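Local coordinates for uncharacterized protein VP1736 (Vibrio parahaemolyticus, PDB 3LXQ) that is of unknown function but belongs to the sulfatase family of the alkaline phosphatase superfamily, with a mixed sheet and a smaller antiparallel sheet, at residues V403-Y408 against S423-A428; V316-F321 against G387-D392; Q51-L56 against N441-S446. All blocks are in the same frame, centred on the assembly; numbering follows the deposited sequence.

Contact 1: residues V403-Y408 against S423-A428; sequences VSTMEY and SVIDRA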
ATOM      1  N   VAL A 403      -3.149   0.441 -27.354  1.00 85.28           N
ATOM      2  CA  VAL A 403      -4.256   0.507 -26.414  1.00 83.33           C
ATOM      3  C   VAL A 403      -5.107  -0.754 -26.539  1.00 85.13           C
ATOM      4  O   VAL A 403      -5.609  -1.066 -27.615  1.00 88.47           O
ATOM      5  CB  VAL A 403      -5.130   1.767 -26.665  1.00 83.62           C
ATOM      6  CG1 VAL A 403      -6.396   1.748 -25.805  1.00 82.15           C
ATOM      7  CG2 VAL A 403      -4.322   3.049 -26.429  1.00 82.17           C
ATOM      8  N   SER A 404      -5.252  -1.481 -25.432  1.00 83.38           N
ATOM      9  CA  SER A 404      -6.116  -2.661 -25.384  1.00 85.34           C
ATOM     10  C   SER A 404      -7.309  -2.391 -24.486  1.00 83.84           C
ATOM     11  O   SER A 404      -7.173  -1.778 -23.427  1.00 80.55           O
ATOM     12  CB  SER A 404      -5.354  -3.886 -24.876  1.00 85.62           C
ATOM     13  OG  SER A 404      -4.571  -4.470 -25.900  1.00 88.30           O
ATOM     14  N   THR A 405      -8.477  -2.852 -24.917  1.00 86.56           N
ATOM     15  CA  THR A 405      -9.711  -2.621 -24.179  1.00 85.78           C
ATOM     16  C   THR A 405     -10.412  -3.950 -23.908  1.00 88.25           C
ATOM     17  O   THR A 405     -10.635  -4.745 -24.832  1.00 92.17           O
ATOM     18  CB  THR A 405     -10.637  -1.638 -24.933  1.00 87.24           C
ATOM     19  OG1 THR A 405     -10.905  -2.135 -26.254  1.00 91.69           O
ATOM     20  CG2 THR A 405      -9.991  -0.262 -25.035  1.00 85.04           C
HETATM   21  N   MSE A 406     -10.744  -4.192 -22.641  1.00 86.36           N
HETATM   22  CA  MSE A 406     -11.252  -5.498 -22.208  1.00 88.87           C
HETATM   23  C   MSE A 406     -12.354  -5.431 -21.153  1.00 88.08           C
HETATM   24  O   MSE A 406     -12.537  -4.415 -20.485  1.00 84.73           O
HETATM   25  CB  MSE A 406     -10.104  -6.367 -21.676  1.00 88.51           C
HETATM   26  CG  MSE A 406      -9.139  -6.877 -22.742  1.00 90.67           C
HETATM   27 SE   MSE A 406      -7.341  -7.273 -22.063  1.00 88.76          SE
HETATM   28  CE  MSE A 406      -6.884  -5.536 -21.307  1.00 83.08           C
ATOM     29  N   GLU A 407     -13.095  -6.531 -21.035  1.00 91.60           N
ATOM     30  CA  GLU A 407     -14.025  -6.749 -19.936  1.00 91.54           C
ATOM     31  C   GLU A 407     -13.374  -7.773 -19.019  1.00 91.86           C
ATOM     32  O   GLU A 407     -12.894  -8.810 -19.482  1.00 95.02           O
ATOM     33  CB  GLU A 407     -15.371  -7.274 -20.448  1.00 96.16           C
ATOM     34  N   TYR A 408     -13.345  -7.476 -17.725  1.00 88.94           N
ATOM     35  CA  TYR A 408     -12.697  -8.358 -16.767  1.00 89.45           C
ATOM     36  C   TYR A 408     -13.699  -9.217 -16.003  1.00 92.60           C
ATOM     37  O   TYR A 408     -14.657  -8.712 -15.422  1.00 91.54           O
ATOM     38  CB  TYR A 408     -11.817  -7.552 -15.814  1.00 84.79           C
ATOM     39  CG  TYR A 408     -10.974  -8.383 -14.880  1.00 85.55           C
ATOM     40  CD1 TYR A 408      -9.821  -9.027 -15.328  1.00 87.06           C
ATOM     41  CD2 TYR A 408     -11.319  -8.510 -13.538  1.00 85.08           C
ATOM     42  CE1 TYR A 408      -9.046  -9.784 -14.463  1.00 88.31           C
ATOM     43  CE2 TYR A 408     -10.552  -9.259 -12.667  1.00 86.36           C
ATOM     44  CZ  TYR A 408      -9.420  -9.894 -13.132  1.00 88.06           C
ATOM     45  OH  TYR A 408      -8.670 -10.627 -12.249  1.00 89.83           O
ATOM     46  N   SER A 423     -14.101   8.348 -23.795  1.00 54.96           N
ATOM     47  CA  SER A 423     -13.998   8.841 -22.424  1.00 52.19           C
ATOM     48  C   SER A 423     -13.404   7.811 -21.452  1.00 47.93           C
ATOM     49  O   SER A 423     -12.809   8.190 -20.446  1.00 45.33           O
ATOM     50  CB  SER A 423     -15.370   9.307 -21.924  1.00 53.60           C
ATOM     51  OG  SER A 423     -16.291   8.228 -21.877  1.00 53.95           O
ATOM     52  N   VAL A 424     -13.577   6.523 -21.753  1.00 47.75           N
ATOM     53  CA  VAL A 424     -13.010   5.445 -20.927  1.00 44.95           C
ATOM     54  C   VAL A 424     -11.504   5.319 -21.167  1.00 43.64           C
ATOM     55  O   VAL A 424     -10.733   5.151 -20.223  1.00 40.35           O
ATOM     56  CB  VAL A 424     -13.725   4.088 -21.168  1.00 45.67           C
ATOM     57  CG1 VAL A 424     -13.070   2.968 -20.376  1.00 42.79           C
ATOM     58  CG2 VAL A 424     -15.214   4.194 -20.802  1.00 47.49           C
ATOM     59  N   ILE A 425     -11.094   5.416 -22.431  1.00 46.25           N
ATOM     60  CA  ILE A 425      -9.666   5.413 -22.776  1.00 46.06           C
ATOM     61  C   ILE A 425      -8.949   6.657 -22.238  1.00 44.82           C
ATOM     62  O   ILE A 425      -7.838   6.557 -21.732  1.00 43.61           O
ATOM     63  CB  ILE A 425      -9.429   5.273 -24.306  1.00 49.42           C
ATOM     64  CG1 ILE A 425      -9.897   3.901 -24.801  1.00 50.51           C
ATOM     65  CG2 ILE A 425      -7.945   5.466 -24.653  1.00 50.11           C
ATOM     66  CD1 ILE A 425      -9.810   3.717 -26.328  1.00 53.14           C
ATOM     67  N   ASP A 426      -9.602   7.813 -22.330  1.00 46.57           N
ATOM     68  CA  ASP A 426      -9.010   9.092 -21.927  1.00 46.57           C
ATOM     69  C   ASP A 426      -8.807   9.199 -20.419  1.00 43.07           C
ATOM     70  O   ASP A 426      -7.862   9.835 -19.963  1.00 42.32           O
ATOM     71  CB  ASP A 426      -9.876  10.264 -22.402  1.00 49.60           C
ATOM     72  CG  ASP A 426      -9.685  10.586 -23.891  1.00 55.12           C
ATOM     73  OD1 ASP A 426      -9.039   9.793 -24.613  1.00 56.29           O
ATOM     74  OD2 ASP A 426     -10.187  11.645 -24.338  1.00 57.41           O
ATOM     75  N   ARG A 427      -9.712   8.597 -19.652  1.00 41.73           N
ATOM     76  CA  ARG A 427      -9.602   8.573 -18.196  1.00 39.35           C
ATOM     77  C   ARG A 427      -8.407   7.703 -17.767  1.00 36.77           C
ATOM     78  O   ARG A 427      -7.667   8.050 -16.847  1.00 35.89           O
ATOM     79  CB  ARG A 427     -10.903   8.060 -17.572  1.00 39.13           C
ATOM     80  CG  ARG A 427     -10.816   7.872 -16.061  1.00 36.46           C
ATOM     81  CD  ARG A 427     -12.109   7.325 -15.510  1.00 36.43           C
ATOM     82  NE  ARG A 427     -12.465   6.060 -16.136  1.00 36.53           N
ATOM     83  CZ  ARG A 427     -13.655   5.477 -16.032  1.00 37.79           C
ATOM     84  NH1 ARG A 427     -14.609   6.049 -15.312  1.00 37.68           N
ATOM     85  NH2 ARG A 427     -13.887   4.321 -16.649  1.00 39.11           N
ATOM     86  N   ALA A 428      -8.228   6.583 -18.458  1.00 36.84           N
ATOM     87  CA  ALA A 428      -7.119   5.657 -18.211  1.00 34.98           C
ATOM     88  C   ALA A 428      -5.784   6.309 -18.568  1.00 35.06           C
ATOM     89  O   ALA A 428      -4.846   6.302 -17.764  1.00 33.29           O
ATOM     90  CB  ALA A 428      -7.321   4.375 -19.016  1.00 35.49           C
TER

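Contact 2: residues V316-F321 against G387-D392; sequences VPVKHF and GYLTRD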
ATOM      1  N   VAL A 316      -1.400  -6.518 -18.720  1.00 42.02           N
ATOM      2  CA  VAL A 316      -1.409  -6.392 -17.260  1.00 39.07           C
ATOM      3  C   VAL A 316      -2.106  -7.581 -16.593  1.00 39.15           C
ATOM      4  O   VAL A 316      -3.321  -7.735 -16.709  1.00 39.91           O
ATOM      5  CB  VAL A 316      -2.001  -5.046 -16.781  1.00 37.98           C
ATOM      6  CG1 VAL A 316      -1.994  -4.971 -15.247  1.00 34.78           C
ATOM      7  CG2 VAL A 316      -1.204  -3.890 -17.351  1.00 39.12           C
ATOM      8  N   PRO A 317      -1.329  -8.430 -15.893  1.00 38.91           N
ATOM      9  CA  PRO A 317      -1.884  -9.602 -15.206  1.00 39.61           C
ATOM     10  C   PRO A 317      -2.582  -9.229 -13.888  1.00 37.60           C
ATOM     11  O   PRO A 317      -2.001  -9.325 -12.810  1.00 36.45           O
ATOM     12  CB  PRO A 317      -0.657 -10.486 -14.973  1.00 39.96           C
ATOM     13  CG  PRO A 317       0.487  -9.514 -14.869  1.00 38.79           C
ATOM     14  CD  PRO A 317       0.143  -8.367 -15.792  1.00 38.64           C
ATOM     15  N   VAL A 318      -3.841  -8.824 -14.010  1.00 38.35           N
ATOM     16  CA  VAL A 318      -4.644  -8.258 -12.915  1.00 36.37           C
ATOM     17  C   VAL A 318      -4.580  -9.049 -11.609  1.00 35.95           C
ATOM     18  O   VAL A 318      -4.377  -8.461 -10.531  1.00 34.28           O
ATOM     19  CB  VAL A 318      -6.126  -8.076 -13.371  1.00 38.16           C
ATOM     20  CG1 VAL A 318      -7.028  -7.608 -12.229  1.00 36.10           C
ATOM     21  CG2 VAL A 318      -6.208  -7.106 -14.555  1.00 38.62           C
ATOM     22  N   LYS A 319      -4.735 -10.372 -11.727  1.00 38.09           N
ATOM     23  CA  LYS A 319      -4.737 -11.303 -10.598  1.00 38.24           C
ATOM     24  C   LYS A 319      -3.496 -11.112  -9.741  1.00 36.22           C
ATOM     25  O   LYS A 319      -3.545 -11.258  -8.518  1.00 36.34           O
ATOM     26  CB  LYS A 319      -4.814 -12.757 -11.107  1.00 41.33           C
ATOM     27  N   HIS A 320      -2.388 -10.760 -10.390  1.00 35.26           N
ATOM     28  CA  HIS A 320      -1.111 -10.601  -9.704  1.00 33.20           C
ATOM     29  C   HIS A 320      -0.844  -9.208  -9.141  1.00 29.97           C
ATOM     30  O   HIS A 320       0.268  -8.905  -8.735  1.00 28.90           O
ATOM     31  CB  HIS A 320       0.026 -11.068 -10.587  1.00 34.75           C
ATOM     32  CG  HIS A 320       0.009 -12.539 -10.832  1.00 38.79           C
ATOM     33  ND1 HIS A 320       0.491 -13.444  -9.912  1.00 41.81           N
ATOM     34  CD2 HIS A 320      -0.459 -13.269 -11.874  1.00 41.81           C
ATOM     35  CE1 HIS A 320       0.339 -14.670 -10.385  1.00 44.37           C
ATOM     36  NE2 HIS A 320      -0.229 -14.590 -11.576  1.00 44.47           N
ATOM     37  N   PHE A 321      -1.875  -8.373  -9.114  1.00 28.83           N
ATOM     38  CA  PHE A 321      -1.842  -7.129  -8.343  1.00 26.23           C
ATOM     39  C   PHE A 321      -2.809  -7.238  -7.171  1.00 25.94           C
ATOM     40  O   PHE A 321      -2.875  -6.349  -6.300  1.00 24.85           O
ATOM     41  CB  PHE A 321      -2.178  -5.939  -9.248  1.00 25.85           C
ATOM     42  CG  PHE A 321      -1.103  -5.628 -10.259  1.00 25.95           C
ATOM     43  CD1 PHE A 321      -1.011  -6.348 -11.451  1.00 29.14           C
ATOM     44  CD2 PHE A 321      -0.180  -4.626 -10.012  1.00 24.68           C
ATOM     45  CE1 PHE A 321      -0.008  -6.081 -12.378  1.00 28.58           C
ATOM     46  CE2 PHE A 321       0.820  -4.344 -10.933  1.00 27.71           C
ATOM     47  CZ  PHE A 321       0.901  -5.068 -12.124  1.00 29.26           C
ATOM     48  N   GLY A 387      -2.442  -0.378 -16.445  1.00 29.87           N
ATOM     49  CA  GLY A 387      -3.813  -0.860 -16.498  1.00 30.06           C
ATOM     50  C   GLY A 387      -4.762  -0.084 -15.613  1.00 29.21           C
ATOM     51  O   GLY A 387      -4.408   0.323 -14.506  1.00 27.42           O
ATOM     52  N   TYR A 388      -5.967   0.139 -16.124  1.00 30.23           N
ATOM     53  CA  TYR A 388      -7.027   0.819 -15.382  1.00 29.58           C
ATOM     54  C   TYR A 388      -8.254  -0.093 -15.347  1.00 30.33           C
ATOM     55  O   TYR A 388      -8.935  -0.314 -16.366  1.00 32.09           O
ATOM     56  CB  TYR A 388      -7.353   2.181 -16.016  1.00 29.64           C
ATOM     57  CG  TYR A 388      -8.044   3.172 -15.079  1.00 29.65           C
ATOM     58  CD1 TYR A 388      -7.303   4.028 -14.258  1.00 29.50           C
ATOM     59  CD2 TYR A 388      -9.439   3.260 -15.033  1.00 29.77           C
ATOM     60  CE1 TYR A 388      -7.946   4.953 -13.404  1.00 27.94           C
ATOM     61  CE2 TYR A 388     -10.079   4.153 -14.197  1.00 29.84           C
ATOM     62  CZ  TYR A 388      -9.331   4.995 -13.386  1.00 27.40           C
ATOM     63  OH  TYR A 388      -9.983   5.868 -12.574  1.00 29.22           O
ATOM     64  N   LEU A 389      -8.488  -0.659 -14.172  1.00 29.90           N
ATOM     65  CA  LEU A 389      -9.590  -1.573 -13.921  1.00 30.67           C
ATOM     66  C   LEU A 389     -10.765  -0.836 -13.274  1.00 30.58           C
ATOM     67  O   LEU A 389     -10.592  -0.121 -12.273  1.00 29.62           O
ATOM     68  CB  LEU A 389      -9.130  -2.734 -13.025  1.00 30.91           C
ATOM     69  CG  LEU A 389     -10.171  -3.810 -12.649  1.00 32.02           C
ATOM     70  CD1 LEU A 389     -10.530  -4.729 -13.837  1.00 34.19           C
ATOM     71  CD2 LEU A 389      -9.730  -4.638 -11.440  1.00 31.08           C
ATOM     72  N   THR A 390     -11.944  -0.985 -13.875  1.00 32.02           N
ATOM     73  CA  THR A 390     -13.205  -0.535 -13.275  1.00 32.42           C
ATOM     74  C   THR A 390     -14.209  -1.693 -13.312  1.00 34.30           C
ATOM     75  O   THR A 390     -13.912  -2.759 -13.843  1.00 36.16           O
ATOM     76  CB  THR A 390     -13.807   0.689 -14.023  1.00 32.64           C
ATOM     77  OG1 THR A 390     -14.484   0.236 -15.195  1.00 35.05           O
ATOM     78  CG2 THR A 390     -12.725   1.693 -14.424  1.00 31.77           C
ATOM     79  N   ARG A 391     -15.399  -1.489 -12.760  1.00 42.63           N
ATOM     80  CA  ARG A 391     -16.391  -2.562 -12.708  1.00 46.53           C
ATOM     81  C   ARG A 391     -16.899  -2.960 -14.094  1.00 48.25           C
ATOM     82  O   ARG A 391     -17.449  -4.046 -14.270  1.00 51.14           O
ATOM     83  CB  ARG A 391     -17.556  -2.163 -11.808  1.00 48.65           C
ATOM     84  CG  ARG A 391     -17.288  -2.340 -10.328  1.00 49.42           C
ATOM     85  CD  ARG A 391     -17.195  -3.812  -9.948  1.00 51.69           C
ATOM     86  NE  ARG A 391     -16.861  -3.982  -8.537  1.00 52.66           N
ATOM     87  CZ  ARG A 391     -16.718  -5.159  -7.927  1.00 55.78           C
ATOM     88  NH1 ARG A 391     -16.423  -5.200  -6.635  1.00 55.29           N
ATOM     89  NH2 ARG A 391     -16.873  -6.296  -8.600  1.00 58.11           N
ATOM     90  N   ASP A 392     -16.672  -2.087 -15.073  1.00 46.68           N
ATOM     91  CA  ASP A 392     -17.277  -2.215 -16.399  1.00 49.46           C
ATOM     92  C   ASP A 392     -16.289  -2.527 -17.511  1.00 48.25           C
ATOM     93  O   ASP A 392     -16.662  -3.076 -18.550  1.00 50.53           O
ATOM     94  CB  ASP A 392     -18.054  -0.940 -16.725  1.00 49.16           C
ATOM     95  CG  ASP A 392     -19.162  -0.689 -15.739  1.00 51.94           C
ATOM     96  OD1 ASP A 392     -20.193  -1.388 -15.809  1.00 56.60           O
ATOM     97  OD2 ASP A 392     -18.990   0.191 -14.873  1.00 51.44           O
TER

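Contact 3: residues Q51-L56 against N441-S446; sequences QKMLDL and NNWYSS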
ATOM      1  N   GLN A  51      -3.964  20.447 -19.075  1.00 58.44           N
ATOM      2  CA  GLN A  51      -5.311  20.817 -18.661  1.00 55.71           C
ATOM      3  C   GLN A  51      -6.290  19.656 -18.777  1.00 51.61           C
ATOM      4  O   GLN A  51      -6.915  19.284 -17.786  1.00 47.91           O
ATOM      5  CB  GLN A  51      -5.817  22.000 -19.487  1.00 59.17           C
ATOM      6  CG  GLN A  51      -7.050  22.659 -18.900  1.00 58.39           C
ATOM      7  CD  GLN A  51      -6.705  23.783 -17.935  1.00 62.17           C
ATOM      8  OE1 GLN A  51      -7.003  24.953 -18.199  1.00 63.95           O
ATOM      9  NE2 GLN A  51      -6.064  23.438 -16.819  1.00 61.52           N
ATOM     10  N   LYS A  52      -6.425  19.100 -19.982  1.00 53.15           N
ATOM     11  CA  LYS A  52      -7.283  17.937 -20.210  1.00 50.76           C
ATOM     12  C   LYS A  52      -6.938  16.778 -19.245  1.00 48.02           C
ATOM     13  O   LYS A  52      -7.825  16.191 -18.621  1.00 43.95           O
ATOM     14  CB  LYS A  52      -7.207  17.472 -21.674  1.00 53.55           C
ATOM     15  CG  LYS A  52      -8.055  16.237 -21.968  1.00 51.47           C
ATOM     16  CD  LYS A  52      -8.035  15.834 -23.422  1.00 55.44           C
ATOM     17  CE  LYS A  52      -8.737  14.491 -23.594  1.00 54.12           C
ATOM     18  NZ  LYS A  52      -8.731  14.025 -25.009  1.00 59.26           N
HETATM   19  N   MSE A  53      -5.646  16.488 -19.118  1.00 50.25           N
HETATM   20  CA  MSE A  53      -5.148  15.439 -18.239  1.00 49.02           C
HETATM   21  C   MSE A  53      -5.519  15.674 -16.762  1.00 45.46           C
HETATM   22  O   MSE A  53      -6.148  14.805 -16.125  1.00 42.01           O
HETATM   23  CB  MSE A  53      -3.629  15.272 -18.451  1.00 53.58           C
HETATM   24  CG  MSE A  53      -2.998  14.073 -17.763  1.00 55.94           C
HETATM   25 SE   MSE A  53      -2.409  14.525 -15.949  1.00 65.94          SE
HETATM   26  CE  MSE A  53      -0.745  15.416 -16.427  1.00 65.09           C
ATOM     27  N   LEU A  54      -5.157  16.840 -16.226  1.00 46.05           N
ATOM     28  CA  LEU A  54      -5.479  17.175 -14.842  1.00 43.76           C
ATOM     29  C   LEU A  54      -6.976  17.129 -14.551  1.00 41.29           C
ATOM     30  O   LEU A  54      -7.390  16.691 -13.475  1.00 38.42           O
ATOM     31  CB  LEU A  54      -4.941  18.554 -14.452  1.00 46.61           C
ATOM     32  CG  LEU A  54      -3.581  18.700 -13.763  1.00 49.08           C
ATOM     33  CD1 LEU A  54      -3.054  17.362 -13.240  1.00 47.21           C
ATOM     34  CD2 LEU A  54      -2.570  19.354 -14.683  1.00 54.09           C
ATOM     35  N   ASP A  55      -7.785  17.599 -15.500  1.00 42.18           N
ATOM     36  CA  ASP A  55      -9.226  17.614 -15.304  1.00 40.42           C
ATOM     37  C   ASP A  55      -9.765  16.205 -15.159  1.00 37.80           C
ATOM     38  O   ASP A  55     -10.565  15.939 -14.260  1.00 35.91           O
ATOM     39  CB  ASP A  55      -9.940  18.372 -16.438  1.00 42.15           C
ATOM     40  CG  ASP A  55      -9.724  19.866 -16.363  1.00 45.51           C
ATOM     41  OD1 ASP A  55      -9.213  20.350 -15.327  1.00 47.25           O
ATOM     42  OD2 ASP A  55     -10.065  20.561 -17.341  1.00 47.75           O
ATOM     43  N   LEU A  56      -9.294  15.299 -16.011  1.00 38.38           N
ATOM     44  CA  LEU A  56      -9.754  13.926 -15.970  1.00 37.15           C
ATOM     45  C   LEU A  56      -9.246  13.213 -14.722  1.00 35.77           C
ATOM     46  O   LEU A  56      -9.944  12.354 -14.185  1.00 34.87           O
ATOM     47  CB  LEU A  56      -9.359  13.167 -17.241  1.00 38.87           C
ATOM     48  CG  LEU A  56     -10.072  13.622 -18.519  1.00 41.33           C
ATOM     49  CD1 LEU A  56      -9.392  13.012 -19.736  1.00 43.38           C
ATOM     50  CD2 LEU A  56     -11.572  13.276 -18.489  1.00 39.50           C
ATOM     51  N   ASN A 441       7.214  18.019 -12.644  1.00 49.16           N
ATOM     52  CA  ASN A 441       6.845  19.406 -12.373  1.00 49.95           C
ATOM     53  C   ASN A 441       6.730  19.784 -10.901  1.00 48.84           C
ATOM     54  O   ASN A 441       6.380  20.924 -10.578  1.00 49.43           O
ATOM     55  CB  ASN A 441       5.582  19.785 -13.144  1.00 49.92           C
ATOM     56  CG  ASN A 441       5.780  19.708 -14.647  1.00 52.36           C
ATOM     57  OD1 ASN A 441       6.092  20.701 -15.289  1.00 56.19           O
ATOM     58  ND2 ASN A 441       5.624  18.516 -15.208  1.00 52.12           N
ATOM     59  N   ASN A 442       7.058  18.838 -10.023  1.00 47.29           N
ATOM     60  CA  ASN A 442       7.046  19.056  -8.569  1.00 46.81           C
ATOM     61  C   ASN A 442       5.651  19.337  -8.039  1.00 45.47           C
ATOM     62  O   ASN A 442       5.446  20.229  -7.207  1.00 46.02           O
ATOM     63  CB  ASN A 442       8.018  20.172  -8.165  1.00 49.56           C
ATOM     64  CG  ASN A 442       9.386  19.987  -8.773  1.00 51.90           C
ATOM     65  OD1 ASN A 442       9.757  20.695  -9.707  1.00 53.44           O
ATOM     66  ND2 ASN A 442      10.131  19.003  -8.271  1.00 51.83           N
ATOM     67  N   TRP A 443       4.697  18.536  -8.510  1.00 43.67           N
ATOM     68  CA  TRP A 443       3.300  18.713  -8.136  1.00 42.72           C
ATOM     69  C   TRP A 443       2.945  17.951  -6.875  1.00 41.39           C
ATOM     70  O   TRP A 443       1.798  17.982  -6.430  1.00 41.03           O
ATOM     71  CB  TRP A 443       2.360  18.301  -9.271  1.00 41.93           C
ATOM     72  CG  TRP A 443       2.373  19.225 -10.465  1.00 43.24           C
ATOM     73  CD1 TRP A 443       2.821  20.528 -10.513  1.00 44.27           C
ATOM     74  CD2 TRP A 443       1.881  18.924 -11.778  1.00 43.66           C
ATOM     75  NE1 TRP A 443       2.647  21.039 -11.782  1.00 44.93           N
ATOM     76  CE2 TRP A 443       2.067  20.079 -12.574  1.00 45.03           C
ATOM     77  CE3 TRP A 443       1.292  17.790 -12.357  1.00 42.32           C
ATOM     78  CZ2 TRP A 443       1.695  20.125 -13.921  1.00 46.65           C
ATOM     79  CZ3 TRP A 443       0.930  17.835 -13.699  1.00 43.23           C
ATOM     80  CH2 TRP A 443       1.137  18.993 -14.466  1.00 45.56           C
ATOM     81  N   TYR A 444       3.935  17.304  -6.274  1.00 40.61           N
ATOM     82  CA  TYR A 444       3.650  16.404  -5.179  1.00 40.17           C
ATOM     83  C   TYR A 444       4.553  16.645  -3.967  1.00 41.50           C
ATOM     84  O   TYR A 444       4.973  15.703  -3.291  1.00 41.33           O
ATOM     85  CB  TYR A 444       3.696  14.949  -5.678  1.00 38.32           C
ATOM     86  CG  TYR A 444       2.655  14.045  -5.060  1.00 37.29           C
ATOM     87  CD1 TYR A 444       1.334  14.030  -5.529  1.00 37.02           C
ATOM     88  CD2 TYR A 444       2.988  13.185  -4.016  1.00 37.34           C
ATOM     89  CE1 TYR A 444       0.377  13.182  -4.961  1.00 33.97           C
ATOM     90  CE2 TYR A 444       2.051  12.339  -3.448  1.00 36.16           C
ATOM     91  CZ  TYR A 444       0.749  12.335  -3.924  1.00 35.65           C
ATOM     92  OH  TYR A 444      -0.165  11.491  -3.332  1.00 34.95           O
ATOM     93  N   SER A 445       4.809  17.922  -3.687  1.00 43.19           N
ATOM     94  CA  SER A 445       5.653  18.330  -2.580  1.00 45.04           C
ATOM     95  C   SER A 445       4.894  18.299  -1.258  1.00 45.78           C
ATOM     96  O   SER A 445       3.670  18.187  -1.240  1.00 44.57           O
ATOM     97  CB  SER A 445       6.137  19.748  -2.824  1.00 47.27           C
ATOM     98  OG  SER A 445       5.114  20.661  -2.479  1.00 50.16           O
ATOM     99  N   SER A 446       5.631  18.422  -0.155  1.00 47.78           N
ATOM    100  CA  SER A 446       5.018  18.558   1.170  1.00 49.89           C
ATOM    101  C   SER A 446       4.724  19.987   1.602  1.00 52.48           C
ATOM    102  O   SER A 446       4.405  20.212   2.776  1.00 55.72           O
ATOM    103  CB  SER A 446       5.821  17.826   2.264  1.00 51.31           C
ATOM    104  OG  SER A 446       7.213  17.819   2.018  1.00 51.17           O
TER

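Contact 1: residues V403-Y408 against S423-A428
Ile-425, on the helix, reaches the strand between Val-403 and Thr-405 and buries more surface than either of them. Its terminal methyl CD1 lies 4.0 Å from CG1 of Val-403, and its branch methyl CG2 is 4.2 Å from that same CG1; one valine methyl thus meets both branches of the isoleucine. Val-403 turns this methyl to the helix with CG1 anti to its own backbone N (chi1 173°), and the two side chains meet at a slant. Thr-405, two residues further along and on the same side of the strand, offers its methyl instead: CG2 is 4.2 Å from CG1 of Ile-425, and the side chains cross at about a right angle. The threonine is turned (chi1 56°) with OG1 between its backbone N and carbonyl carbon, and this hydroxyl is hydrogen-bonded to the carbonyl oxygen of Leu-418. The hydroxyl is thus engaged by the chain just past strand 414-417, while the methyl faces the helix. Strand 402-409 is the fourth of a five-stranded antiparallel sheet, and helix 422-441 follows the last strand, 414-417, after a short connection and folds back over the sheet. Further along the helix, Ala-428 touches Val-395 and Tyr-388 on two other strands, extending the cover. No hydrogen bond joins the two segments; at the nearest pair, Thr-405 and Ile-425, the CA atoms stand 8.2 Å apart. Contact between methyl groups near the surface implies an association that rests on shape and apolar burial rather than on polar bonds between the two segments.

Contact 2: residues V316-F321 against G387-D392
The buried seam between a loop of the large mixed sheet and the five-stranded antiparallel sheet is where Val-316 and Val-318 meet Gly-387 and Leu-389. CG2 of Val-316 rests against the glycine backbone, 3.8 Å from N of Gly-387 and 4.1 Å from its CA. With no side chain on Gly-387, the valine methyl comes directly onto the strand's main chain. Two residues on, CG1 of Val-318 touches CD2 of Leu-389 at 4.1 Å, the two side chains crossing at about a right angle. The leucine extends from the strand with CG opposite its backbone N (chi1 180°), which carries its forked end across to the valine. Val-316 and Val-318 flank Pro-317, the centre of an inverse gamma turn, and a short 3-10 segment begins at Val-318; this bent loop connects strand 298-304 to strand 322-328. Gly-387 and Leu-389 belong to strand 385-390, second in the five-stranded sheet. Met-380 of the adjoining strand 377-382 touches both Val-316 and Leu-389, while Tyr-127, from the mixed sheet, packs on Val-318 and Leu-389. Just past Leu-389 the chain makes an ST turn, in which N of Asp-392 donates to OG1 of Thr-390 over 3.2 Å; that hydroxyl is also hydrogen-bonded to OD1 of Asn-393.

Contact 3: residues Q51-L56 against N441-S446
The indole of Trp-443 carries CB of Asn-441 on one face, 3.4 Å above the ring plane and offset toward the rim, while the methyl CE of Met-53 comes to its edge, close to the plane. That methyl, on a selenomethionine, is 4.0 Å from CZ3 at the far end of the six-membered ring. Leu-54 approaches the same end obliquely. Its CD2 lies 3.7 Å from CH2 of Trp-443 and 3.9 Å from CZ3, and its other methyl, CD1, stands 4.0 Å from CZ3. Three methyl groups from two consecutive helix residues therefore gather round the outer end of the benzo ring, and both side chains point opposite to the tryptophan that meets them. The selenomethionine leaves the helix with CG anti to the backbone N (chi1 -171°), and then bends at chi2 and chi3, which brings CE round to the ring. On the other side, Trp-443 bridges a wide gap: the nearest CA atoms, those of Leu-54 and Trp-443, are 11.2 Å apart, and the indole spans most of that distance. Trp-443 comes just after helix 422-441, which closes in a Schellman motif with Asn-442 at positive phi, a turn that is consistent with Asn-441 lying over the ring. No hydrogen bond crosses this apolar contact. Pro-72, from a loop, adds a further neighbour to the indole. Helix 50-61 and the tail after helix 422-441 are near opposite ends of the modelled chain, and the long helix runs beside both: Phe-434 touches Leu-54, Lys-437 touches Met-53, and Ala-438 touches Trp-443.

Helix 422-441 ties the three together: contact 1 uses its beginning, contact 3 the tail beyond its end, and contact 2 the strand beneath its first turns. Contacts 1 and 2, centres about 11 Å apart, reach the same antiparallel sheet and touch directly, CZ of Tyr-408 lying 3.4 Å from CG1 of Val-318 and NE of Arg-427 3.6 Å from CE2 of Tyr-388. Contacts 1 and 3 have centres about 21 Å apart, yet a 2.9 Å salt bridge from NZ of Lys-52 to OD2 of Asp-426 joins them. Contacts 2 and 3 do not touch, their nearest atoms being about 7 Å apart. Contact 3 closes a chain loop enclosing both others.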